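Pectate lyase/Amb allergen (PDB 4HWV) probably cleaves pectate as a calcium-binding polysaccharide lyase of family 1, secreted by the plant pathogen Acidovorax citrulli. Local coordinates at residues Y129-W134 and S256-T261; A137-G142 and Q211-D216; L183-P188 and D227-A232; L280-R285 and A303-G308. All blocks are in the same frame, centred on the assembly; numbering follows the deposited sequence.

Interaction 1 of 4, residues Y129-W134 and S256-T261; sequences YRPGAW and SVWHET
The polar part of the contact centres on the carboxylate of Glu260, whose two oxygens serve different partners. Glu260 OE1 takes the salt bridge from Arg130 NH1 at 2.8 Å on its syn lone pair; the guanidinium and carboxylate planes stand 71° apart, and the N-H points well off the line to the oxygen (132°). Glu260 OE2 accepts the backbone N of Gly132 at 2.7 Å, met from above the carboxylate plane. An extended chain beyond CG carries this carboxylate across to the start of helix 131-134, where it meets one of the first backbone N-H groups; the N-terminal end of this short helix may add slightly to the pull of Arg130 on the carboxylate.

The apolar part consists of two CH-pi contacts over one face of the Trp258 indole. Pro131 CD sits 3.8 Å from the centroid of the five-membered ring, nearly on its normal, while Arg130 CA lies over the six-membered ring. Arg130 CB reaches Trp258 CZ3 at 3.5 Å. Further round, Trp258 meets Trp212 edge-to-face and packs on Leu126 of helix 118-129.

Arg130 is the N-cap residue of helix 131-134, and its O accepts from both Ala133 N and Trp134 N. A side-chain carboxylate accepting an N-H of the first helical turn, with CH-pi packing on Trp258 beside it, thus ties helix 131-134 to the loop after strand 243-245.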
loop_
_atom_site.group_PDB
_atom_site.type_symbol
_atom_site.label_atom_id
_atom_site.label_comp_id
_atom_site.label_asym_id
_atom_site.label_seq_id
_atom_site.Cartn_x
_atom_site.Cartn_y
_atom_site.Cartn_z
ATOM N N TYR A 129 29.350 -5.149 0.460
ATOM C CA TYR A 129 28.944 -5.879 -0.734
ATOM C C TYR A 129 28.559 -5.019 -1.938
ATOM O O TYR A 129 28.274 -5.557 -3.001
ATOM C CB TYR A 129 27.835 -6.892 -0.393
ATOM C CG TYR A 129 28.239 -7.838 0.717
ATOM C CD1 TYR A 129 29.480 -8.484 0.687
ATOM C CD2 TYR A 129 27.408 -8.056 1.805
ATOM C CE1 TYR A 129 29.872 -9.343 1.712
ATOM C CE2 TYR A 129 27.785 -8.891 2.837
ATOM C CZ TYR A 129 29.026 -9.526 2.797
ATOM O OH TYR A 129 29.383 -10.366 3.836
ATOM N N ARG A 130 28.589 -3.699 -1.792
ATOM C CA ARG A 130 28.376 -2.823 -2.946
ATOM C C ARG A 130 29.360 -3.193 -4.066
ATOM O O ARG A 130 30.492 -3.636 -3.805
ATOM C CB ARG A 130 28.524 -1.345 -2.564
ATOM C CG ARG A 130 29.920 -0.963 -2.111
ATOM C CD ARG A 130 30.006 0.500 -1.656
ATOM N NE ARG A 130 31.366 0.816 -1.215
ATOM C CZ ARG A 130 32.364 1.165 -2.022
ATOM N NH1 ARG A 130 32.155 1.295 -3.329
ATOM N NH2 ARG A 130 33.574 1.399 -1.517
ATOM N N PRO A 131 28.931 -3.042 -5.325
ATOM C CA PRO A 131 29.808 -3.472 -6.428
ATOM C C PRO A 131 31.203 -2.833 -6.406
ATOM O O PRO A 131 32.178 -3.507 -6.746
ATOM C CB PRO A 131 29.025 -3.046 -7.674
ATOM C CG PRO A 131 27.600 -3.133 -7.244
ATOM C CD PRO A 131 27.607 -2.608 -5.814
ATOM N N GLY A 132 31.304 -1.573 -5.997
ATOM C CA GLY A 132 32.593 -0.899 -5.915
ATOM C C GLY A 132 33.542 -1.487 -4.880
ATOM O O GLY A 132 34.747 -1.276 -4.961
ATOM N N ALA A 133 33.014 -2.226 -3.911
ATOM C CA ALA A 133 33.821 -2.832 -2.861
ATOM C C ALA A 133 34.039 -4.318 -3.120
ATOM O O ALA A 133 35.138 -4.815 -2.946
ATOM C CB ALA A 133 33.152 -2.641 -1.495
ATOM N N TRP A 134 32.989 -5.023 -3.534
ATOM C CA TRP A 134 33.052 -6.484 -3.606
ATOM C C TRP A 134 33.303 -6.988 -5.016
ATOM O O TRP A 134 33.803 -8.092 -5.207
ATOM C CB TRP A 134 31.729 -7.070 -3.108
ATOM C CG TRP A 134 31.732 -8.556 -2.942
ATOM C CD1 TRP A 134 31.249 -9.481 -3.824
ATOM C CD2 TRP A 134 32.227 -9.299 -1.812
ATOM N NE1 TRP A 134 31.420 -10.756 -3.317
ATOM C CE2 TRP A 134 32.024 -10.670 -2.087
ATOM C CE3 TRP A 134 32.852 -8.934 -0.610
ATOM C CZ2 TRP A 134 32.408 -11.686 -1.194
ATOM C CZ3 TRP A 134 33.226 -9.945 0.282
ATOM C CH2 TRP A 134 33.004 -11.304 -0.018
ATOM N N SER A 256 16.948 1.194 -5.779
ATOM C CA SER A 256 18.340 0.865 -5.530
ATOM C C SER A 256 18.894 1.679 -4.384
ATOM O O SER A 256 18.575 2.864 -4.239
ATOM C CB SER A 256 19.185 1.167 -6.770
ATOM O OG SER A 256 20.533 0.802 -6.513
ATOM N N VAL A 257 19.759 1.047 -3.609
ATOM C CA VAL A 257 20.503 1.732 -2.563
ATOM C C VAL A 257 21.975 1.933 -2.966
ATOM O O VAL A 257 22.784 2.442 -2.186
ATOM C CB VAL A 257 20.392 0.998 -1.218
ATOM C CG1 VAL A 257 18.967 1.091 -0.689
ATOM C CG2 VAL A 257 20.867 -0.470 -1.341
ATOM N N TRP A 258 22.321 1.546 -4.191
ATOM C CA TRP A 258 23.655 1.821 -4.708
ATOM C C TRP A 258 23.675 3.155 -5.424
ATOM O O TRP A 258 22.709 3.533 -6.104
ATOM C CB TRP A 258 24.087 0.759 -5.710
ATOM C CG TRP A 258 23.976 -0.685 -5.297
ATOM C CD1 TRP A 258 23.528 -1.708 -6.101
ATOM C CD2 TRP A 258 24.378 -1.302 -4.056
ATOM N NE1 TRP A 258 23.616 -2.907 -5.441
ATOM C CE2 TRP A 258 24.118 -2.691 -4.184
ATOM C CE3 TRP A 258 24.904 -0.821 -2.838
ATOM C CZ2 TRP A 258 24.378 -3.602 -3.158
ATOM C CZ3 TRP A 258 25.175 -1.748 -1.816
ATOM C CH2 TRP A 258 24.905 -3.116 -1.991
ATOM N N HIS A 259 24.793 3.862 -5.304
ATOM C CA HIS A 259 24.956 5.155 -5.963
ATOM C C HIS A 259 26.406 5.271 -6.408
ATOM O O HIS A 259 27.219 6.011 -5.823
ATOM C CB HIS A 259 24.510 6.333 -5.079
ATOM C CG HIS A 259 25.016 6.274 -3.672
ATOM N ND1 HIS A 259 26.121 6.978 -3.250
ATOM C CD2 HIS A 259 24.566 5.595 -2.591
ATOM C CE1 HIS A 259 26.325 6.742 -1.964
ATOM N NE2 HIS A 259 25.398 5.905 -1.541
ATOM N N GLU A 260 26.710 4.523 -7.463
ATOM C CA GLU A 260 28.058 4.457 -8.010
ATOM C C GLU A 260 27.972 3.847 -9.384
ATOM O O GLU A 260 26.971 3.200 -9.738
ATOM C CB GLU A 260 28.980 3.622 -7.109
ATOM C CG GLU A 260 28.466 2.190 -6.810
ATOM C CD GLU A 260 29.382 1.440 -5.839
ATOM O OE1 GLU A 260 30.182 2.096 -5.129
ATOM O OE2 GLU A 260 29.326 0.205 -5.792
ATOM N N THR A 261 29.017 4.088 -10.170
ATOM C CA THR A 261 29.188 3.453 -11.472
ATOM C C THR A 261 30.420 2.561 -11.435
ATOM O O THR A 261 31.505 2.995 -11.043
ATOM C CB THR A 261 29.301 4.507 -12.582
ATOM O OG1 THR A 261 28.069 5.247 -12.625
ATOM C CG2 THR A 261 29.559 3.843 -13.931
#

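Interaction 2 of 4, residues A137-G142 and Q211-D216; sequences ARTVSG and QWDPTD
Asp213 OD1 is gripped twice by Thr215, by its hydroxyl OG1 at 2.8 Å and by its backbone N at 2.9 Å, and the methyl Thr139 CG2 of the facing segment lies against the same oxygen at 4.0 Å. The N-H comes from above the carboxylate plane and makes an Asx turn, whereas the hydroxyl arrives on the syn side, closer to that plane. Thr215 OG1 sits between its own backbone N and carbonyl carbon (chi1 71°), which turns it back to the aspartate and sends the methyl CG2 across the contact, over the peptide between Arg138 and Thr139. Both bonds lie inside a type I turn running from Asp213 to Asp216.

Across the contact the packing is mostly apolar. Val140 CG1 touches Pro214 CD at 3.6 Å, the two side chains crossing at about a right angle, and both methyls of the valine lie against the carbonyl oxygen of Trp212. Pro214 CG in turn rests on Arg138 O at 3.5 Å. That oxygen also accepts from the indole N-H of Trp134, whose side chain packs on Pro214 as well. Water supplies the polar link: one molecule accepts from Val140 N at 3.0 Å and donates to Trp212 O at 3.2 Å.

The segments run nearly antiparallel without a direct hydrogen bond between them. Cohesion between them therefore rests on methyl and proline packing and one bridging water, while Asp213 OD1 and Thr215 bond within their own turn, which probably helps hold its shape.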
loop_
_atom_site.group_PDB
_atom_site.type_symbol
_atom_site.label_atom_id
_atom_site.label_comp_id
_atom_site.label_asym_id
_atom_site.label_seq_id
_atom_site.Cartn_x
_atom_site.Cartn_y
_atom_site.Cartn_z
ATOM N N ALA A 137 32.589 -10.858 -9.204
ATOM C CA ALA A 137 33.235 -12.104 -9.586
ATOM C C ALA A 137 32.925 -13.268 -8.670
ATOM O O ALA A 137 33.270 -14.405 -8.985
ATOM C CB ALA A 137 34.744 -11.910 -9.696
ATOM N N ARG A 138 32.277 -12.995 -7.538
ATOM C CA ARG A 138 31.911 -14.072 -6.637
ATOM C C ARG A 138 30.703 -13.677 -5.819
ATOM O O ARG A 138 30.403 -12.490 -5.661
ATOM C CB ARG A 138 33.080 -14.420 -5.711
ATOM C CG ARG A 138 33.528 -13.263 -4.837
ATOM C CD ARG A 138 34.748 -13.622 -3.990
ATOM N NE ARG A 138 35.193 -12.484 -3.190
ATOM C CZ ARG A 138 35.726 -12.580 -1.974
ATOM N NH1 ARG A 138 35.876 -13.762 -1.397
ATOM N NH2 ARG A 138 36.098 -11.484 -1.328
ATOM N N THR A 139 30.013 -14.689 -5.313
ATOM C CA THR A 139 28.882 -14.507 -4.425
ATOM C C THR A 139 29.357 -13.903 -3.101
ATOM O O THR A 139 30.554 -13.921 -2.788
ATOM C CB THR A 139 28.210 -15.848 -4.175
ATOM O OG1 THR A 139 29.198 -16.771 -3.703
ATOM C CG2 THR A 139 27.611 -16.382 -5.482
ATOM N N VAL A 140 28.435 -13.337 -2.326
ATOM C CA VAL A 140 28.828 -12.720 -1.072
ATOM C C VAL A 140 29.103 -13.758 -0.002
ATOM O O VAL A 140 28.513 -14.846 0.001
ATOM C CB VAL A 140 27.783 -11.685 -0.570
ATOM C CG1 VAL A 140 27.632 -10.543 -1.568
ATOM C CG2 VAL A 140 26.431 -12.353 -0.311
ATOM N N SER A 141 30.001 -13.405 0.914
ATOM C CA SER A 141 30.342 -14.275 2.035
ATOM C C SER A 141 30.887 -13.396 3.149
ATOM O O SER A 141 31.154 -12.223 2.938
ATOM C CB SER A 141 31.393 -15.302 1.621
ATOM O OG SER A 141 32.645 -14.660 1.392
ATOM N N GLY A 142 31.068 -13.961 4.336
ATOM C CA GLY A 142 31.622 -13.201 5.439
ATOM C C GLY A 142 30.559 -12.747 6.424
ATOM O O GLY A 142 29.363 -13.042 6.289
ATOM N N GLN A 211 18.891 -10.725 -0.257
ATOM C CA GLN A 211 20.303 -10.962 -0.433
ATOM C C GLN A 211 20.759 -10.279 -1.700
ATOM O O GLN A 211 20.094 -10.357 -2.729
ATOM C CB GLN A 211 20.562 -12.456 -0.568
ATOM C CG GLN A 211 22.040 -12.822 -0.724
ATOM C CD GLN A 211 22.202 -14.254 -1.196
ATOM O OE1 GLN A 211 21.687 -14.625 -2.258
ATOM N NE2 GLN A 211 22.896 -15.074 -0.401
ATOM N N TRP A 212 21.915 -9.627 -1.629
ATOM C CA TRP A 212 22.546 -9.131 -2.844
ATOM C C TRP A 212 23.382 -10.254 -3.464
ATOM O O TRP A 212 24.263 -10.808 -2.806
ATOM C CB TRP A 212 23.428 -7.917 -2.552
ATOM C CG TRP A 212 24.211 -7.445 -3.741
ATOM C CD1 TRP A 212 25.568 -7.512 -3.902
ATOM C CD2 TRP A 212 23.701 -6.809 -4.930
ATOM N NE1 TRP A 212 25.929 -6.981 -5.120
ATOM C CE2 TRP A 212 24.808 -6.530 -5.765
ATOM C CE3 TRP A 212 22.416 -6.449 -5.368
ATOM C CZ2 TRP A 212 24.668 -5.925 -7.018
ATOM C CZ3 TRP A 212 22.276 -5.840 -6.610
ATOM C CH2 TRP A 212 23.407 -5.589 -7.429
ATOM N N ASP A 213 23.083 -10.627 -4.700
ATOM C CA ASP A 213 23.894 -11.629 -5.381
ATOM C C ASP A 213 24.635 -10.912 -6.495
ATOM O O ASP A 213 24.047 -10.636 -7.540
ATOM C CB ASP A 213 23.041 -12.755 -5.966
ATOM C CG ASP A 213 23.880 -13.811 -6.685
ATOM O OD1 ASP A 213 25.112 -13.638 -6.875
ATOM O OD2 ASP A 213 23.296 -14.841 -7.070
ATOM N N PRO A 214 25.935 -10.619 -6.286
ATOM C CA PRO A 214 26.721 -9.893 -7.298
ATOM C C PRO A 214 26.767 -10.586 -8.660
ATOM O O PRO A 214 27.005 -9.917 -9.656
ATOM C CB PRO A 214 28.137 -9.858 -6.699
ATOM C CG PRO A 214 27.941 -10.066 -5.213
ATOM C CD PRO A 214 26.719 -10.943 -5.076
ATOM N N THR A 215 26.577 -11.900 -8.694
ATOM C CA THR A 215 26.723 -12.679 -9.921
ATOM C C THR A 215 25.417 -12.858 -10.682
ATOM O O THR A 215 25.428 -13.278 -11.837
ATOM C CB THR A 215 27.372 -14.073 -9.652
ATOM O OG1 THR A 215 26.455 -14.926 -8.951
ATOM C CG2 THR A 215 28.649 -13.927 -8.831
ATOM N N ASP A 216 24.289 -12.532 -10.061
ATOM C CA ASP A 216 22.990 -12.752 -10.712
ATOM C C ASP A 216 22.846 -11.795 -11.896
ATOM O O ASP A 216 22.975 -10.591 -11.740
ATOM C CB ASP A 216 21.868 -12.522 -9.697
ATOM C CG ASP A 216 20.483 -12.826 -10.248
ATOM O OD1 ASP A 216 20.258 -12.806 -11.471
ATOM O OD2 ASP A 216 19.593 -13.075 -9.424
HETATM O O HOH W 1 25.652 -13.626 -3.284
#

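Interaction 3 of 4, residues L183-P188 and D227-A232; sequences LMLGTP and DLISVA. With CA (calcium ion), chain C.
Two neighbouring strands in a parallel sheet of the right-handed beta-helix of this pectate lyase family meet here, beside the calcium site. Strands 183-185 and 229-231 run 14° apart, pairing Leu183 with Ile229 and Met184 with Ser230. Ser230 N donates to Leu183 O, Leu185 N to Ser230 O and Leu183 N to Leu228 O.

On the face that carries Leu183 and Ile229, Leu185 adds its CD1 branch, which touches Ile229 CG2 at 3.9 Å and Val231 CG2 at 3.8 Å. Ile197 lies against Leu183 and Ile229, extending this hydrophobic layer of the coil. The other face carries Met184 and Ser230. Here the methionine, in the conformer described, is bent at chi2 (68°) and chi3 and reaches across to the neighbouring strand, Met184 SD lying 3.7 Å from Ser230 CB. Past the paired strands, a water accepts from Ala232 N and donates to Gly186 O.

Just before strand 229-231, Asp227 binds the calcium ion with both carboxylate oxygens, and Asp278 and Asp282 complete the protein ligands. Asp227 OD1 lies 2.2 Å from the metal and OD2 2.4 Å.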
loop_
_atom_site.group_PDB
_atom_site.type_symbol
_atom_site.label_atom_id
_atom_site.label_comp_id
_atom_site.label_asym_id
_atom_site.label_seq_id
_atom_site.Cartn_x
_atom_site.Cartn_y
_atom_site.Cartn_z
ATOM N N LEU A 183 2.467 -19.835 2.073
ATOM C CA LEU A 183 1.975 -21.192 2.220
ATOM C C LEU A 183 2.887 -22.124 1.430
ATOM O O LEU A 183 3.217 -21.850 0.264
ATOM C CB LEU A 183 0.541 -21.331 1.700
ATOM C CG LEU A 183 -0.501 -20.467 2.405
ATOM C CD1 LEU A 183 -1.888 -20.763 1.819
ATOM C CD2 LEU A 183 -0.473 -20.676 3.919
ATOM N N MET A 184 3.308 -23.206 2.074
ATOM C CA MET A 184 4.203 -24.158 1.453
ATOM C C MET A 184 3.452 -25.465 1.235
ATOM O O MET A 184 3.107 -26.164 2.183
ATOM C CB MET A 184 5.427 -24.335 2.347
ATOM C CG MET A 184 6.487 -25.244 1.793
ATOM S SD MET A 184 7.308 -24.535 0.340
ATOM C CE MET A 184 7.906 -22.952 0.951
ATOM N N LEU A 185 3.175 -25.773 -0.029
ATOM C CA LEU A 185 2.377 -26.960 -0.325
ATOM C C LEU A 185 3.283 -28.172 -0.479
ATOM O O LEU A 185 3.794 -28.460 -1.576
ATOM C CB LEU A 185 1.454 -26.749 -1.541
ATOM C CG LEU A 185 0.623 -25.457 -1.547
ATOM C CD1 LEU A 185 -0.449 -25.525 -2.637
ATOM C CD2 LEU A 185 -0.013 -25.117 -0.197
ATOM N N GLY A 186 3.490 -28.852 0.643
ATOM C CA GLY A 186 4.405 -29.977 0.705
ATOM C C GLY A 186 5.829 -29.533 1.012
ATOM O O GLY A 186 6.241 -28.391 0.741
ATOM N N THR A 187 6.586 -30.434 1.614
ATOM C CA THR A 187 7.988 -30.185 1.920
ATOM C C THR A 187 8.790 -31.370 1.366
ATOM O O THR A 187 8.220 -32.417 1.052
ATOM C CB THR A 187 8.222 -30.032 3.445
ATOM O OG1 THR A 187 7.824 -31.242 4.099
ATOM C CG2 THR A 187 7.419 -28.884 4.021
ATOM N N PRO A 188 10.120 -31.221 1.238
ATOM C CA PRO A 188 10.872 -32.319 0.614
ATOM C C PRO A 188 10.792 -33.611 1.391
ATOM O O PRO A 188 10.788 -34.673 0.775
ATOM C CB PRO A 188 12.315 -31.808 0.591
ATOM C CG PRO A 188 12.331 -30.528 1.324
ATOM C CD PRO A 188 10.936 -30.011 1.415
ATOM N N ASP A 227 7.190 -16.521 -1.502
ATOM C CA ASP A 227 6.019 -16.429 -2.375
ATOM C C ASP A 227 4.783 -16.355 -1.501
ATOM O O ASP A 227 4.845 -16.653 -0.320
ATOM C CB ASP A 227 5.879 -17.720 -3.186
ATOM C CG ASP A 227 7.120 -18.058 -3.983
ATOM O OD1 ASP A 227 7.824 -17.132 -4.433
ATOM O OD2 ASP A 227 7.383 -19.268 -4.177
ATOM N N LEU A 228 3.633 -15.993 -2.059
ATOM C CA LEU A 228 2.405 -16.162 -1.290
ATOM C C LEU A 228 2.036 -17.650 -1.194
ATOM O O LEU A 228 1.590 -18.110 -0.139
ATOM C CB LEU A 228 1.267 -15.303 -1.853
ATOM C CG LEU A 228 1.529 -13.805 -1.579
ATOM C CD1 LEU A 228 0.677 -12.924 -2.485
ATOM C CD2 LEU A 228 1.274 -13.464 -0.109
ATOM N N ILE A 229 2.220 -18.395 -2.289
ATOM C CA ILE A 229 2.049 -19.849 -2.280
ATOM C C ILE A 229 3.184 -20.462 -3.098
ATOM O O ILE A 229 3.454 -20.019 -4.233
ATOM C CB ILE A 229 0.693 -20.291 -2.894
ATOM C CG1 ILE A 229 -0.500 -19.628 -2.175
ATOM C CG2 ILE A 229 0.566 -21.816 -2.842
ATOM C CD1 ILE A 229 -1.840 -19.923 -2.843
ATOM N N SER A 230 3.858 -21.456 -2.517
ATOM C CA SER A 230 4.885 -22.222 -3.223
ATOM C C SER A 230 4.380 -23.640 -3.397
ATOM O O SER A 230 3.904 -24.258 -2.424
ATOM C CB SER A 230 6.182 -22.263 -2.414
ATOM O OG SER A 230 6.685 -20.958 -2.151
ATOM N N VAL A 231 4.483 -24.162 -4.620
ATOM C CA VAL A 231 4.020 -25.504 -4.924
ATOM C C VAL A 231 5.191 -26.319 -5.484
ATOM O O VAL A 231 5.356 -26.427 -6.695
ATOM C CB VAL A 231 2.834 -25.492 -5.906
ATOM C CG1 VAL A 231 2.184 -26.871 -5.959
ATOM C CG2 VAL A 231 1.811 -24.423 -5.498
ATOM N N ALA A 232 6.014 -26.859 -4.586
ATOM C CA ALA A 232 7.189 -27.634 -4.992
ATOM C C ALA A 232 7.016 -29.123 -4.714
ATOM O O ALA A 232 7.709 -29.948 -5.300
ATOM C CB ALA A 232 8.465 -27.092 -4.288
HETATM CA CA CA C . 9.319 -18.506 -5.299
HETATM O O HOH W 2 6.258 -26.790 -1.746
HETATM O O HOH W 3 11.647 -19.297 -6.304
HETATM O O HOH W 4 9.721 -21.138 -5.604
HETATM O O HOH W 5 10.597 -18.979 -3.030
#

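Interaction 4 of 4, residues L280-R285 and A303-G308; sequences LVDVTR and AFLIGG. With CA (calcium ion), chain C.
Asp282 and Leu305 cross at a slant, the carboxylate lying against the leucine's CB, with Asp282 OD1 3.4 Å from Leu305 CB. The same oxygen takes the backbone N of Leu305 at 2.9 Å, from well above the carboxylate plane. The other oxygen, Asp282 OD2, is bonded to the calcium ion at 2.2 Å; Asp227 and Asp278 share that ion.

In the conformer described, Ile306 instead lies alongside Val283 and points the same way, Ile306 CD1 meeting Val283 CB at 3.8 Å. Next along, Phe304 turns its ring edge to the Val281 carbonyl, with CD1 3.3 Å from Val281 O; the CB of Val281 packs near that same CD1 atom. Ala303 CB rests on one face of the phenylalanine ring, and Phe297 meets this ring edge-to-face.

Backbone bonds link the two segments: Leu280 N to Ala303 O, Val283 N to Leu305 O, and Gly307 N to Val283 O at 2.8 Å. They are roughly parallel segments in the wall of the right-handed beta-helix, with Asp282 at the calcium site.

The aspartate thus divides its work, one oxygen for the metal and one for a peptide N-H of the adjoining segment, and the two bonds together hold the rotation of the carboxylate.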
loop_
_atom_site.group_PDB
_atom_site.type_symbol
_atom_site.label_atom_id
_atom_site.label_comp_id
_atom_site.label_asym_id
_atom_site.label_seq_id
_atom_site.Cartn_x
_atom_site.Cartn_y
_atom_site.Cartn_z
ATOM N N LEU A 280 4.173 -14.696 -6.830
ATOM C CA LEU A 280 2.820 -14.836 -6.260
ATOM C C LEU A 280 2.546 -16.317 -5.979
ATOM O O LEU A 280 2.383 -16.711 -4.824
ATOM C CB LEU A 280 1.753 -14.248 -7.195
ATOM C CG LEU A 280 1.849 -12.725 -7.391
ATOM C CD1 LEU A 280 0.835 -12.231 -8.416
ATOM C CD2 LEU A 280 1.694 -11.973 -6.062
ATOM N N VAL A 281 2.518 -17.123 -7.037
ATOM C CA VAL A 281 2.405 -18.575 -6.918
ATOM C C VAL A 281 3.445 -19.187 -7.847
ATOM O O VAL A 281 3.368 -19.019 -9.065
ATOM C CB VAL A 281 1.003 -19.120 -7.280
ATOM C CG1 VAL A 281 0.978 -20.632 -7.039
ATOM C CG2 VAL A 281 -0.092 -18.413 -6.472
ATOM N N ASP A 282 4.421 -19.880 -7.262
ATOM C CA ASP A 282 5.461 -20.552 -8.037
ATOM C C ASP A 282 5.226 -22.050 -7.955
ATOM O O ASP A 282 4.924 -22.575 -6.878
ATOM C CB ASP A 282 6.860 -20.217 -7.511
ATOM C CG ASP A 282 7.305 -18.806 -7.858
ATOM O OD1 ASP A 282 6.648 -18.104 -8.661
ATOM O OD2 ASP A 282 8.349 -18.394 -7.307
ATOM N N VAL A 283 5.375 -22.732 -9.081
ATOM C CA VAL A 283 5.202 -24.186 -9.146
ATOM C C VAL A 283 6.504 -24.736 -9.680
ATOM O O VAL A 283 6.883 -24.444 -10.811
ATOM C CB VAL A 283 4.023 -24.591 -10.075
ATOM C CG1 VAL A 283 3.818 -26.095 -10.039
ATOM C CG2 VAL A 283 2.744 -23.840 -9.693
ATOM N N THR A 284 7.211 -25.498 -8.856
ATOM C CA THR A 284 8.555 -25.963 -9.210
ATOM C C THR A 284 8.705 -27.423 -8.792
ATOM O O THR A 284 7.812 -27.992 -8.163
ATOM C CB THR A 284 9.636 -25.119 -8.504
ATOM O OG1 THR A 284 9.470 -25.243 -7.087
ATOM C CG2 THR A 284 9.549 -23.646 -8.908
ATOM N N ARG A 285 9.833 -28.029 -9.163
ATOM C CA ARG A 285 10.182 -29.373 -8.717
ATOM C C ARG A 285 9.079 -30.383 -9.011
ATOM O O ARG A 285 8.803 -30.667 -10.174
ATOM C CB ARG A 285 10.585 -29.351 -7.242
ATOM C CG ARG A 285 11.948 -28.682 -7.069
ATOM C CD ARG A 285 12.378 -28.522 -5.616
ATOM N NE ARG A 285 13.724 -27.952 -5.562
ATOM C CZ ARG A 285 14.819 -28.703 -5.559
ATOM N NH1 ARG A 285 14.686 -30.017 -5.543
ATOM N NH2 ARG A 285 16.025 -28.155 -5.544
ATOM N N ALA A 303 5.377 -12.818 -11.396
ATOM C CA ALA A 303 4.152 -13.451 -10.895
ATOM C C ALA A 303 4.220 -14.976 -10.678
ATOM O O ALA A 303 3.965 -15.456 -9.562
ATOM C CB ALA A 303 3.000 -13.097 -11.804
ATOM N N PHE A 304 4.507 -15.726 -11.745
ATOM C CA PHE A 304 4.417 -17.188 -11.705
ATOM C C PHE A 304 5.644 -17.831 -12.341
ATOM O O PHE A 304 5.802 -17.801 -13.565
ATOM C CB PHE A 304 3.165 -17.685 -12.444
ATOM C CG PHE A 304 1.931 -16.927 -12.095
ATOM C CD1 PHE A 304 1.355 -17.073 -10.849
ATOM C CD2 PHE A 304 1.337 -16.071 -13.013
ATOM C CE1 PHE A 304 0.206 -16.355 -10.500
ATOM C CE2 PHE A 304 0.204 -15.351 -12.686
ATOM C CZ PHE A 304 -0.370 -15.496 -11.427
ATOM N N LEU A 305 6.502 -18.408 -11.510
ATOM C CA LEU A 305 7.628 -19.178 -12.007
ATOM C C LEU A 305 7.184 -20.635 -12.060
ATOM O O LEU A 305 6.918 -21.250 -11.015
ATOM C CB LEU A 305 8.817 -19.040 -11.054
ATOM C CG LEU A 305 10.114 -19.709 -11.520
ATOM C CD1 LEU A 305 10.715 -18.945 -12.697
ATOM C CD2 LEU A 305 11.113 -19.765 -10.386
ATOM N N ILE A 306 7.047 -21.177 -13.278
ATOM C CA ILE A 306 6.711 -22.586 -13.463
ATOM C C ILE A 306 8.002 -23.276 -13.912
ATOM O O ILE A 306 8.410 -23.131 -15.065
ATOM C CB ILE A 306 5.582 -22.794 -14.517
ATOM C CG1 ILE A 306 4.367 -21.884 -14.239
ATOM C CG2 ILE A 306 5.176 -24.262 -14.551
ATOM C CD1 ILE A 306 3.762 -22.072 -12.850
ATOM N N GLY A 307 8.660 -23.971 -12.983
ATOM C CA GLY A 307 9.965 -24.567 -13.242
ATOM C C GLY A 307 11.086 -23.583 -12.945
ATOM O O GLY A 307 11.178 -22.522 -13.573
ATOM N N GLY A 308 11.938 -23.916 -11.980
ATOM C CA GLY A 308 12.954 -22.999 -11.508
ATOM C C GLY A 308 14.330 -23.080 -12.145
ATOM O O GLY A 308 15.190 -22.285 -11.771
HETATM CA CA CA C . 9.319 -18.506 -5.299
HETATM O O HOH W 6 11.929 -26.644 -10.717
HETATM O O HOH W 3 11.647 -19.297 -6.304
HETATM O O HOH W 4 9.721 -21.138 -5.604
HETATM O O HOH W 5 10.597 -18.979 -3.030
#

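Interactions 3 and 4 lie side by side in the body of the beta-helix, their centres about 10 Å apart, on successive strands: 229-234 and 281-283 are neighbours in one parallel sheet, and the same calcium ion touches both contacts. Interactions 1 and 2 form a second cluster, about 12 Å apart between centres and joined by the Tyr129 OH to Ser141 O bond and by Trp258 packing on Trp212. Along the chain, interactions 2 and 3 are nested within the loop closed by interaction 1 and cross each other, while interaction 4 follows all three. The helix, short strand and loops of interactions 1 and 2 pack together to one side, not touching the metal-bearing strands; centres of the two clusters are about 23 to 33 Å apart, nearest atoms of interactions 2 and 4 about 10 Å.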